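Local atomic coordinates of geranyltranstransferase (Agrobacterium tumefaciens, PDB entry 2H8O), a protein that probably catalyses the condensation of geranyl diphosphate with isopentenyl diphosphate to give farnesyl diphosphate, as a member of the polyprenyl synthetase family. Residues K49-L57 with L108-C116. Residues are numbered along the deposited sequence; the frame is centred on the assembly and turned at random.
Sequences KTEALLGHL and LHVGAALEC
Thr50 and Ala112 mark where two helical segments, 49-57 and 108-116, come together: their CA atoms lie 5.8 Å apart, and the axes pass at 9.3 Å with a crossing angle of -74°. Ala112 is the knob here, its methyl set among Thr50, Leu53, Leu54 and Leu57. Leu53 reaches across on the side of Leu108 and His109. With CG anti to the backbone N (chi1 179°), it carries CD2 over one face of the His109 imidazole, a CH-pi contact 3.8 Å from the ring centroid and 14° off the normal. The ring's ND1 is hydrogen-bonded to the carbonyl of Glu105, which probably helps fix the ring's rotation and so the face offered to Leu53. The same CD2 also lies 3.8 Å from Leu108 CG, while Leu108 CD1 rests against the Lys49 backbone. Toward the C-terminal end of 108-116, Cys116 SG lies 3.5 Å from Leu54 CD2, and Leu54 CD1 meets Glu115 CG. One water joins the two helices, donating to Thr50 OG1 (2.8 Å) and to Leu108 O; Thr50 OG1 is also hydrogen-bonded to Asn46 O. Arg87 forms salt bridges with Glu51 OE2 and Glu115 OE2 and probably offsets their repulsion, the two atoms lying 6.8 Å apart. Here 49-57, the C-terminal end of helix 34-57, crosses part of helix 104-125, with helices 88-99 and 148-167 adjoining, a largely apolar contact within the all-alpha polyprenyl synthetase fold.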
loop_
_atom_site.group_PDB
_atom_site.type_symbol
_atom_site.label_atom_id
_atom_site.label_comp_id
_atom_site.label_asym_id
_atom_site.label_seq_id
_atom_site.Cartn_x
_atom_site.Cartn_y
_atom_site.Cartn_z
ATOM N N LYS A 49 -23.881 4.282 1.935
ATOM C CA LYS A 49 -23.546 2.857 2.006
ATOM C C LYS A 49 -22.055 2.627 2.202
ATOM O O LYS A 49 -21.652 1.783 2.988
ATOM C CB LYS A 49 -23.985 2.150 0.727
ATOM C CG LYS A 49 -25.477 2.002 0.588
ATOM C CD LYS A 49 -25.841 1.193 -0.648
ATOM C CE LYS A 49 -27.349 1.016 -0.805
ATOM N NZ LYS A 49 -27.704 0.542 -2.187
ATOM N N THR A 50 -21.251 3.374 1.451
ATOM C CA THR A 50 -19.794 3.216 1.494
ATOM C C THR A 50 -19.286 3.672 2.865
ATOM O O THR A 50 -18.484 2.995 3.492
ATOM C CB THR A 50 -19.093 3.993 0.360
ATOM O OG1 THR A 50 -19.588 3.544 -0.917
ATOM C CG2 THR A 50 -17.589 3.760 0.395
ATOM N N GLU A 51 -19.785 4.811 3.332
ATOM C CA GLU A 51 -19.432 5.285 4.666
ATOM C C GLU A 51 -19.786 4.301 5.780
ATOM O O GLU A 51 -19.039 4.173 6.754
ATOM C CB GLU A 51 -20.015 6.673 4.903
ATOM C CG GLU A 51 -19.322 7.729 4.078
ATOM C CD GLU A 51 -20.124 9.020 3.884
ATOM O OE1 GLU A 51 -21.230 9.177 4.490
ATOM O OE2 GLU A 51 -19.639 9.875 3.103
ATOM N N ALA A 52 -20.942 3.645 5.696
ATOM C CA ALA A 52 -21.324 2.667 6.703
ATOM C C ALA A 52 -20.316 1.505 6.742
ATOM O O ALA A 52 -19.818 1.130 7.817
ATOM C CB ALA A 52 -22.755 2.161 6.453
ATOM N N LEU A 53 -19.942 1.003 5.562
ATOM C CA LEU A 53 -18.954 -0.086 5.523
ATOM C C LEU A 53 -17.593 0.411 6.022
ATOM O O LEU A 53 -16.930 -0.259 6.816
ATOM C CB LEU A 53 -18.854 -0.679 4.130
ATOM C CG LEU A 53 -17.832 -1.809 3.984
ATOM C CD1 LEU A 53 -18.131 -3.010 4.882
ATOM C CD2 LEU A 53 -17.791 -2.273 2.542
ATOM N N LEU A 54 -17.180 1.595 5.577
ATOM C CA LEU A 54 -15.929 2.201 6.082
ATOM C C LEU A 54 -15.896 2.301 7.615
ATOM O O LEU A 54 -14.890 1.988 8.246
ATOM C CB LEU A 54 -15.722 3.567 5.445
ATOM C CG LEU A 54 -15.275 3.502 3.986
ATOM C CD1 LEU A 54 -15.475 4.867 3.320
ATOM C CD2 LEU A 54 -13.812 3.022 3.874
ATOM N N GLY A 55 -17.007 2.704 8.222
ATOM C CA GLY A 55 -17.049 2.810 9.675
ATOM C C GLY A 55 -16.818 1.462 10.323
ATOM O O GLY A 55 -16.154 1.350 11.361
ATOM N N HIS A 56 -17.410 0.444 9.718
ATOM C CA HIS A 56 -17.246 -0.922 10.158
ATOM C C HIS A 56 -15.786 -1.373 9.992
ATOM O O HIS A 56 -15.183 -1.908 10.924
ATOM C CB HIS A 56 -18.194 -1.817 9.368
ATOM C CG HIS A 56 -18.093 -3.258 9.720
ATOM N ND1 HIS A 56 -18.497 -3.746 10.943
ATOM C CD2 HIS A 56 -17.640 -4.321 9.016
ATOM C CE1 HIS A 56 -18.296 -5.051 10.980
ATOM N NE2 HIS A 56 -17.786 -5.427 9.822
ATOM N N LEU A 57 -15.208 -1.096 8.826
ATOM C CA LEU A 57 -13.822 -1.513 8.544
ATOM C C LEU A 57 -12.788 -0.775 9.398
ATOM O O LEU A 57 -11.659 -1.262 9.559
ATOM C CB LEU A 57 -13.506 -1.328 7.060
ATOM C CG LEU A 57 -14.286 -2.197 6.073
ATOM C CD1 LEU A 57 -14.149 -1.692 4.646
ATOM C CD2 LEU A 57 -13.796 -3.637 6.160
ATOM N N LEU A 108 -19.356 -2.870 -3.226
ATOM C CA LEU A 108 -19.275 -2.029 -2.038
ATOM C C LEU A 108 -17.899 -2.141 -1.358
ATOM O O LEU A 108 -17.309 -1.131 -0.964
ATOM C CB LEU A 108 -20.392 -2.391 -1.066
ATOM C CG LEU A 108 -20.564 -1.464 0.123
ATOM C CD1 LEU A 108 -21.022 -0.081 -0.323
ATOM C CD2 LEU A 108 -21.538 -2.071 1.126
ATOM N N HIS A 109 -17.386 -3.367 -1.234
ATOM C CA HIS A 109 -16.075 -3.583 -0.601
ATOM C C HIS A 109 -14.972 -2.946 -1.422
ATOM O O HIS A 109 -14.108 -2.259 -0.876
ATOM C CB HIS A 109 -15.824 -5.081 -0.399
ATOM C CG HIS A 109 -16.450 -5.596 0.850
ATOM N ND1 HIS A 109 -17.817 -5.641 1.025
ATOM C CD2 HIS A 109 -15.909 -5.980 2.024
ATOM C CE1 HIS A 109 -18.089 -6.060 2.249
ATOM N NE2 HIS A 109 -16.949 -6.275 2.876
ATOM N N VAL A 110 -14.993 -3.171 -2.740
ATOM C CA VAL A 110 -13.952 -2.563 -3.605
ATOM C C VAL A 110 -14.054 -1.036 -3.625
ATOM O O VAL A 110 -13.033 -0.353 -3.584
ATOM C CB VAL A 110 -13.986 -3.157 -5.013
ATOM C CG1 VAL A 110 -12.989 -2.460 -5.925
ATOM C CG2 VAL A 110 -13.711 -4.650 -4.914
ATOM N N GLY A 111 -15.275 -0.496 -3.637
ATOM C CA GLY A 111 -15.468 0.951 -3.526
ATOM C C GLY A 111 -14.881 1.494 -2.233
ATOM O O GLY A 111 -14.217 2.531 -2.227
ATOM N N ALA A 112 -15.119 0.798 -1.121
ATOM C CA ALA A 112 -14.562 1.223 0.170
ATOM C C ALA A 112 -13.033 1.228 0.146
ATOM O O ALA A 112 -12.402 2.135 0.653
ATOM C CB ALA A 112 -15.083 0.352 1.323
ATOM N N ALA A 113 -12.457 0.174 -0.422
ATOM C CA ALA A 113 -11.012 0.083 -0.583
ATOM C C ALA A 113 -10.482 1.259 -1.363
ATOM O O ALA A 113 -9.501 1.914 -0.951
ATOM C CB ALA A 113 -10.632 -1.186 -1.292
ATOM N N LEU A 114 -11.123 1.535 -2.495
ATOM C CA LEU A 114 -10.688 2.639 -3.350
ATOM C C LEU A 114 -10.804 3.980 -2.628
ATOM O O LEU A 114 -9.935 4.864 -2.760
ATOM C CB LEU A 114 -11.491 2.646 -4.646
ATOM C CG LEU A 114 -11.181 3.771 -5.641
ATOM C CD1 LEU A 114 -9.684 3.772 -6.043
ATOM C CD2 LEU A 114 -12.087 3.663 -6.866
ATOM N N GLU A 115 -11.864 4.133 -1.839
ATOM C CA GLU A 115 -12.023 5.343 -1.055
ATOM C C GLU A 115 -10.929 5.503 0.008
ATOM O O GLU A 115 -10.436 6.629 0.261
ATOM C CB GLU A 115 -13.428 5.408 -0.443
ATOM C CG GLU A 115 -13.789 6.779 0.151
ATOM C CD GLU A 115 -13.793 7.967 -0.822
ATOM O OE1 GLU A 115 -13.744 7.789 -2.057
ATOM O OE2 GLU A 115 -13.864 9.118 -0.356
ATOM N N CYS A 116 -10.556 4.406 0.669
ATOM C CA CYS A 116 -9.461 4.465 1.634
ATOM C C CYS A 116 -8.205 4.979 0.942
ATOM O O CYS A 116 -7.491 5.808 1.468
ATOM C CB CYS A 116 -9.151 3.102 2.239
ATOM S SG CYS A 116 -10.311 2.608 3.509
HETATM O O HOH W 1 -18.164 1.421 -2.037
#